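Local coordinates for mutual gliding motility protein C (MglC) (Myxococcus xanthus DK 1622, PDB 7CT3) that probably acts in the polarity control system of gliding motility, as a Roadblock/LC7-domain protein that interacts with its paralog MglB, at residues E8-Q13 with L18-M23. Numbering follows the deposited sequence.
Sequences ESVVNQ and LACSVM
The last turns of the N-terminal helix, carrying V10 and V11, run nearly antiparallel to strand residues 18-23: the N-to-C directions of the short axes differ by 156°, with a closest approach of 7.5 Å, and V11 and A19 are closest in backbone register. The contact is small, buried and apolar, and it centres on C20, whose side chain points toward the helix and is touched by both valines. V10 meets the sulfur with its whole branched end: CG1 and CB each lie 3.9 Å from C20 SG, and CG2 is scarcely farther, so the thiol rests against the fork of the valine. V11 uses a single methyl. Its CG2, anti to V11's own carbonyl carbon, lies over the A19-C20 peptide, 3.6 Å from C20 N. The same V11 CG2 also touches C20 CB at 3.9 Å. A chi1 of -166° sets the thiol opposite the backbone N of C20 and carries SG over to V10, while CB stays within touch of V11. L94 of strand 90-97 and T112 of helix 102-117 pack on V10, F33 of strand 29-34 on V11, and L109 on C20, in a buried layer. On the helix flank, Q13 NE2 donates a bent hydrogen bond (N-H...O 130°) to S9 OG, one turn earlier and 2.9 Å away. A95 of strand 90-97 pairs with two successive residues, L18 and A19, a classic bulge next to the peptide that V11 contacts. After helix 4-13 the chain reverses into strand 17-24; this helix, packed beside helix 102-117 on one face of the 2-1-4-3 antiparallel sheet, belongs to the Roadblock/LC7 fold.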
loop_
_atom_site.group_PDB
_atom_site.type_symbol
_atom_site.label_atom_id
_atom_site.label_comp_id
_atom_site.label_asym_id
_atom_site.label_seq_id
_atom_site.Cartn_x
_atom_site.Cartn_y
_atom_site.Cartn_z
ATOM N N GLU A 8 -5.206 16.890 -11.823
ATOM C CA GLU A 8 -6.435 16.730 -12.644
ATOM C C GLU A 8 -6.225 15.581 -13.638
ATOM O O GLU A 8 -7.153 14.767 -13.799
ATOM C CB GLU A 8 -6.792 18.038 -13.350
ATOM C CG GLU A 8 -7.999 17.909 -14.264
ATOM C CD GLU A 8 -8.478 19.207 -14.882
ATOM O OE1 GLU A 8 -7.715 20.191 -14.857
ATOM O OE2 GLU A 8 -9.617 19.226 -15.391
ATOM N N SER A 9 -5.051 15.507 -14.270
ATOM C CA SER A 9 -4.701 14.443 -15.251
ATOM C C SER A 9 -4.829 13.066 -14.589
ATOM O O SER A 9 -5.402 12.154 -15.220
ATOM C CB SER A 9 -3.328 14.656 -15.824
ATOM O OG SER A 9 -2.961 13.565 -16.656
ATOM N N VAL A 10 -4.344 12.918 -13.352
ATOM C CA VAL A 10 -4.411 11.621 -12.616
ATOM C C VAL A 10 -5.885 11.238 -12.434
ATOM O O VAL A 10 -6.265 10.122 -12.825
ATOM C CB VAL A 10 -3.671 11.676 -11.267
ATOM C CG1 VAL A 10 -3.898 10.408 -10.459
ATOM C CG2 VAL A 10 -2.184 11.919 -11.456
ATOM N N VAL A 11 -6.689 12.141 -11.871
ATOM C CA VAL A 11 -8.118 11.859 -11.545
ATOM C C VAL A 11 -8.856 11.514 -12.845
ATOM O O VAL A 11 -9.654 10.563 -12.829
ATOM C CB VAL A 11 -8.762 13.031 -10.781
ATOM C CG1 VAL A 11 -10.261 12.844 -10.614
ATOM C CG2 VAL A 11 -8.099 13.223 -9.424
ATOM N N ASN A 12 -8.564 12.227 -13.934
ATOM C CA ASN A 12 -9.233 12.037 -15.249
ATOM C C ASN A 12 -8.912 10.640 -15.802
ATOM O O ASN A 12 -9.802 10.047 -16.428
ATOM C CB ASN A 12 -8.865 13.147 -16.237
ATOM C CG ASN A 12 -9.538 14.471 -15.934
ATOM O OD1 ASN A 12 -10.472 14.545 -15.136
ATOM N ND2 ASN A 12 -9.081 15.529 -16.584
ATOM N N GLN A 13 -7.705 10.118 -15.561
ATOM C CA GLN A 13 -7.220 8.849 -16.171
ATOM C C GLN A 13 -7.674 7.625 -15.361
ATOM O O GLN A 13 -7.765 6.545 -15.955
ATOM C CB GLN A 13 -5.695 8.849 -16.274
ATOM C CG GLN A 13 -5.146 9.766 -17.354
ATOM C CD GLN A 13 -3.642 9.669 -17.426
ATOM O OE1 GLN A 13 -3.089 8.668 -17.876
ATOM N NE2 GLN A 13 -2.967 10.707 -16.963
ATOM N N LEU A 18 -11.142 9.524 -6.389
ATOM C CA LEU A 18 -11.840 10.520 -5.531
ATOM C C LEU A 18 -11.101 11.857 -5.632
ATOM O O LEU A 18 -11.754 12.900 -5.789
ATOM C CB LEU A 18 -11.844 10.035 -4.077
ATOM C CG LEU A 18 -12.968 9.088 -3.662
ATOM C CD1 LEU A 18 -13.328 8.115 -4.770
ATOM C CD2 LEU A 18 -12.589 8.335 -2.399
ATOM N N ALA A 19 -9.778 11.814 -5.511
ATOM C CA ALA A 19 -8.924 13.009 -5.360
ATOM C C ALA A 19 -7.467 12.636 -5.614
ATOM O O ALA A 19 -7.078 11.481 -5.329
ATOM C CB ALA A 19 -9.098 13.586 -3.975
ATOM N N CYS A 20 -6.699 13.598 -6.115
ATOM C CA CYS A 20 -5.220 13.555 -6.152
ATOM C C CYS A 20 -4.704 14.857 -5.540
ATOM O O CYS A 20 -5.178 15.931 -5.953
ATOM C CB CYS A 20 -4.704 13.347 -7.565
ATOM S SG CYS A 20 -2.957 12.876 -7.605
ATOM N N SER A 21 -3.819 14.756 -4.552
ATOM C CA SER A 21 -3.412 15.896 -3.697
ATOM C C SER A 21 -1.905 15.874 -3.466
ATOM O O SER A 21 -1.312 14.787 -3.524
ATOM C CB SER A 21 -4.154 15.869 -2.394
ATOM O OG SER A 21 -5.546 15.707 -2.619
ATOM N N VAL A 22 -1.331 17.048 -3.210
ATOM C CA VAL A 22 0.017 17.190 -2.591
ATOM C C VAL A 22 -0.189 17.620 -1.141
ATOM O O VAL A 22 -0.911 18.574 -0.854
ATOM C CB VAL A 22 0.912 18.153 -3.389
ATOM C CG1 VAL A 22 2.252 18.376 -2.705
ATOM C CG2 VAL A 22 1.121 17.650 -4.811
HETATM N N MSE A 23 0.454 16.870 -0.245
HETATM C CA MSE A 23 0.308 17.018 1.191
HETATM C C MSE A 23 1.703 17.201 1.787
HETATM O O MSE A 23 2.655 16.588 1.321
HETATM C CB MSE A 23 -0.391 15.763 1.727
HETATM C CG MSE A 23 -0.353 15.590 3.223
HETATM SE SE MSE A 23 -1.710 16.700 4.070
HETATM C CE MSE A 23 -3.387 16.303 3.125
#